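1-pyrroline-5-carboxylate dehydrogenase (Thermus thermophilus, PDB 1UZB) probably catalyses the oxidation of 1-pyrroline-5-carboxylate, through its open-chain aldehyde form, to glutamate, with a nicotinamide dinucleotide as electron acceptor. Local coordinates at residues Val310-Cys322 with Ala414-Ile426. Residues are numbered along the deposited sequence; the frame is centred on the assembly and turned at random. Where two conformers were deposited one is given.
Sequences VVVSAYGFQGQKC and AQEEIFGPVLSVI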
# COMPACT_ATOMS: atom_id res chain seq x y z
N VAL A 310 15.91 -3.99 -38.84
CA VAL A 310 17.23 -4.59 -38.97
C VAL A 310 18.23 -3.53 -39.44
O VAL A 310 19.33 -3.43 -38.91
CB VAL A 310 17.21 -5.76 -39.98
CG1 VAL A 310 18.63 -6.17 -40.33
CG2 VAL A 310 16.45 -6.92 -39.39
N VAL A 311 17.84 -2.74 -40.44
CA VAL A 311 18.73 -1.70 -40.95
C VAL A 311 19.04 -0.66 -39.87
O VAL A 311 20.20 -0.26 -39.70
CB VAL A 311 18.13 -1.04 -42.21
CG1 VAL A 311 18.92 0.20 -42.58
CG2 VAL A 311 18.16 -2.04 -43.36
N VAL A 312 18.03 -0.24 -39.11
CA VAL A 312 18.25 0.72 -38.04
C VAL A 312 19.18 0.12 -36.98
O VAL A 312 20.13 0.76 -36.52
CB VAL A 312 16.91 1.11 -37.35
CG1 VAL A 312 17.18 1.82 -36.03
CG2 VAL A 312 16.09 2.00 -38.26
N SER A 313 18.91 -1.13 -36.60
CA SER A 313 19.70 -1.81 -35.58
C SER A 313 21.14 -2.10 -35.97
O SER A 313 22.04 -2.06 -35.13
CB SER A 313 19.04 -3.13 -35.19
OG SER A 313 17.75 -2.92 -34.64
N ALA A 314 21.35 -2.40 -37.25
CA ALA A 314 22.68 -2.75 -37.73
C ALA A 314 23.55 -1.57 -38.10
O ALA A 314 24.76 -1.61 -37.87
CB ALA A 314 22.56 -3.69 -38.93
N TYR A 315 22.95 -0.52 -38.64
CA TYR A 315 23.72 0.61 -39.11
C TYR A 315 23.62 1.93 -38.34
O TYR A 315 24.31 2.89 -38.68
CB TYR A 315 23.43 0.81 -40.60
CG TYR A 315 23.70 -0.45 -41.40
CD1 TYR A 315 24.98 -1.01 -41.46
CD2 TYR A 315 22.67 -1.12 -42.06
CE1 TYR A 315 25.22 -2.20 -42.16
CE2 TYR A 315 22.90 -2.31 -42.75
CZ TYR A 315 24.18 -2.84 -42.80
OH TYR A 315 24.40 -4.02 -43.47
N GLY A 316 22.76 1.98 -37.32
CA GLY A 316 22.66 3.19 -36.52
C GLY A 316 24.04 3.46 -35.92
O GLY A 316 24.68 2.55 -35.40
N PHE A 317 24.48 4.72 -35.98
CA PHE A 317 25.81 5.11 -35.51
C PHE A 317 26.87 4.16 -36.05
O PHE A 317 27.79 3.72 -35.35
CB PHE A 317 25.90 5.20 -33.98
CG PHE A 317 27.21 5.81 -33.49
CD1 PHE A 317 27.76 6.93 -34.13
CD2 PHE A 317 27.90 5.26 -32.41
CE1 PHE A 317 28.97 7.48 -33.70
CE2 PHE A 317 29.11 5.81 -31.98
CZ PHE A 317 29.65 6.92 -32.63
N GLN A 318 26.71 3.81 -37.33
CA GLN A 318 27.66 2.97 -38.03
C GLN A 318 27.91 1.61 -37.37
O GLN A 318 29.00 1.03 -37.52
CB GLN A 318 28.98 3.74 -38.19
CG GLN A 318 28.86 5.07 -38.97
CD GLN A 318 28.26 6.24 -38.18
OE1 GLN A 318 27.05 6.49 -38.23
NE2 GLN A 318 29.10 6.96 -37.45
N GLY A 319 26.91 1.09 -36.67
CA GLY A 319 27.04 -0.20 -36.01
C GLY A 319 27.97 -0.20 -34.81
O GLY A 319 28.32 -1.27 -34.30
N GLN A 320 28.36 0.98 -34.35
CA GLN A 320 29.27 1.10 -33.22
C GLN A 320 28.52 1.13 -31.90
O GLN A 320 28.66 2.06 -31.10
CB GLN A 320 30.13 2.36 -33.37
CG GLN A 320 30.95 2.37 -34.65
CD GLN A 320 31.69 3.67 -34.87
OE1 GLN A 320 32.92 3.69 -34.98
NE2 GLN A 320 30.94 4.76 -34.95
N LYS A 321 27.71 0.10 -31.68
CA LYS A 321 26.93 -0.02 -30.45
C LYS A 321 27.03 -1.44 -29.93
O LYS A 321 27.04 -2.41 -30.71
CB LYS A 321 25.45 0.29 -30.72
CG LYS A 321 25.19 1.67 -31.29
CD LYS A 321 23.70 1.93 -31.41
CE LYS A 321 23.45 3.30 -32.02
NZ LYS A 321 21.99 3.58 -32.11
N CYS A 322 27.10 -1.58 -28.61
CA CYS A 322 27.18 -2.89 -28.00
C CYS A 322 25.87 -3.64 -28.22
O CYS A 322 25.81 -4.86 -28.12
CB CYS A 322 27.45 -2.76 -26.51
SG CYS A 322 29.00 -1.93 -26.15
N ALA A 414 30.81 -14.10 -37.30
CA ALA A 414 29.52 -14.43 -36.68
C ALA A 414 29.69 -14.64 -35.17
O ALA A 414 28.72 -14.93 -34.46
CB ALA A 414 28.93 -15.68 -37.32
N GLN A 415 30.92 -14.48 -34.68
CA GLN A 415 31.22 -14.69 -33.27
C GLN A 415 31.91 -13.51 -32.58
O GLN A 415 31.70 -13.27 -31.39
CB GLN A 415 32.12 -15.91 -33.11
CG GLN A 415 31.47 -17.23 -33.46
CD GLN A 415 30.44 -17.66 -32.43
OE1 GLN A 415 30.69 -17.60 -31.23
NE2 GLN A 415 29.29 -18.12 -32.90
N GLU A 416 32.73 -12.79 -33.33
CA GLU A 416 33.49 -11.67 -32.77
C GLU A 416 32.86 -10.31 -33.02
O GLU A 416 32.33 -10.05 -34.10
CB GLU A 416 34.92 -11.71 -33.32
CG GLU A 416 35.57 -13.09 -33.16
CD GLU A 416 36.97 -13.19 -33.73
OE1 GLU A 416 37.49 -14.32 -33.82
OE2 GLU A 416 37.57 -12.15 -34.07
N GLU A 417 32.92 -9.44 -32.01
CA GLU A 417 32.35 -8.10 -32.11
C GLU A 417 33.20 -7.19 -33.00
O GLU A 417 34.31 -6.82 -32.63
CB GLU A 417 32.21 -7.49 -30.71
CG GLU A 417 31.43 -6.19 -30.70
CD GLU A 417 31.26 -5.61 -29.31
OE1 GLU A 417 30.13 -5.23 -28.95
OE2 GLU A 417 32.27 -5.53 -28.57
N ILE A 418 32.65 -6.84 -34.15
CA ILE A 418 33.33 -6.00 -35.13
C ILE A 418 33.16 -4.52 -34.79
O ILE A 418 34.07 -3.72 -35.00
CB ILE A 418 32.79 -6.28 -36.54
CG1 ILE A 418 33.00 -7.75 -36.88
CG2 ILE A 418 33.48 -5.38 -37.56
CD1 ILE A 418 32.32 -8.19 -38.16
N PHE A 419 31.99 -4.16 -34.28
CA PHE A 419 31.70 -2.79 -33.90
C PHE A 419 31.80 -1.83 -35.07
O PHE A 419 32.36 -0.74 -34.96
CB PHE A 419 32.65 -2.36 -32.78
CG PHE A 419 31.97 -1.68 -31.63
CD1 PHE A 419 32.20 -0.33 -31.36
CD2 PHE A 419 31.11 -2.39 -30.80
CE1 PHE A 419 31.57 0.30 -30.28
CE2 PHE A 419 30.48 -1.77 -29.72
CZ PHE A 419 30.71 -0.43 -29.46
N GLY A 420 31.26 -2.26 -36.21
CA GLY A 420 31.27 -1.45 -37.41
C GLY A 420 30.02 -1.75 -38.22
O GLY A 420 29.21 -2.59 -37.80
N PRO A 421 29.83 -1.10 -39.37
CA PRO A 421 28.64 -1.34 -40.20
C PRO A 421 28.72 -2.63 -41.00
O PRO A 421 28.67 -2.61 -42.23
CB PRO A 421 28.60 -0.10 -41.09
CG PRO A 421 30.06 0.20 -41.29
CD PRO A 421 30.67 -0.02 -39.93
N VAL A 422 28.84 -3.75 -40.29
CA VAL A 422 28.96 -5.06 -40.92
C VAL A 422 27.93 -6.04 -40.37
O VAL A 422 27.96 -6.42 -39.20
CB VAL A 422 30.37 -5.65 -40.70
CG1 VAL A 422 30.47 -7.00 -41.38
CG2 VAL A 422 31.42 -4.69 -41.23
N LEU A 423 27.01 -6.46 -41.24
CA LEU A 423 25.96 -7.39 -40.87
C LEU A 423 26.20 -8.78 -41.46
O LEU A 423 26.45 -8.91 -42.66
CB LEU A 423 24.61 -6.87 -41.37
CG LEU A 423 23.38 -7.71 -41.07
CD1 LEU A 423 23.15 -7.77 -39.57
CD2 LEU A 423 22.17 -7.10 -41.77
N SER A 424 26.11 -9.80 -40.61
CA SER A 424 26.30 -11.19 -41.03
C SER A 424 24.95 -11.90 -41.04
O SER A 424 24.28 -11.99 -40.00
CB SER A 424 27.25 -11.91 -40.07
OG SER A 424 28.56 -11.38 -40.14
N VAL A 425 24.55 -12.40 -42.20
CA VAL A 425 23.27 -13.09 -42.35
C VAL A 425 23.46 -14.59 -42.33
O VAL A 425 24.25 -15.15 -43.11
CB VAL A 425 22.57 -12.66 -43.65
CG1 VAL A 425 21.18 -13.27 -43.72
CG2 VAL A 425 22.49 -11.14 -43.71
N ILE A 426 22.73 -15.24 -41.44
CA ILE A 426 22.79 -16.69 -41.24
C ILE A 426 21.44 -17.31 -41.59
O ILE A 426 20.41 -16.87 -41.10
CB ILE A 426 23.15 -16.99 -39.77
CG1 ILE A 426 24.44 -16.25 -39.39
CG2 ILE A 426 23.30 -18.49 -39.56
CD1 ILE A 426 24.72 -16.21 -37.90
O HOH W 1 27.94 -3.84 -35.21
O HOH W 2 33.54 1.19 -36.33
O HOH W 3 28.14 -5.01 -30.84
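Gly319 and Gly420 bring the two loops together, their CA atoms 4.6 Å apart, while helix 310-315 and strand 422-426 run with their N-to-C directions 127° apart and axes 8.9 Å from each other. Glycine suits position 319: its phi is positive, and a CB would run into Gly420 O. No direct hydrogen bond joins the segments; even the close pair Gln318 O and Pro421 N cannot form one, the proline nitrogen having no hydrogen. Water does the bridging instead, one molecule donating to both Gln320 OE1 and Phe419 O; Gln320 OE1 also accepts from Val364 N.

Beside the helix, Leu423 CD2 packs on Val310 CG1 (3.9 Å) and CD1 on Ala314 CB. The first torsion of Leu423, near 180°, carries its two methyls toward this apolar surface, and Ala314 is small enough for the strand to come close. Tyr315 turns its ring edge to Pro421, CE1 lying 3.5 Å from Pro421 O near the ring plane, and its hydroxyl hydrogen-bonds to Thr402 O on the adjoining strand.

Phe419 lays one ring face over the backbone of Gln320 and Lys321, Gln320 C standing 3.5 Å above the plane toward the rim; a flat aromatic fits this flat peptide. In the conformer given, Cys322 SG sits at the edge, 3.9 Å from Phe419 CE2. The Gln320-Lys321 peptide would probably lose its cover if an alanine stood at Phe419.

Gly-Gln-Lys-Cys and Glu-Ile-Phe-Gly-Pro match hallmark aldehyde dehydrogenase motifs; by analogy, Cys322 is probably the nucleophile, and Glu417 and Phe419 probably line the cofactor cleft.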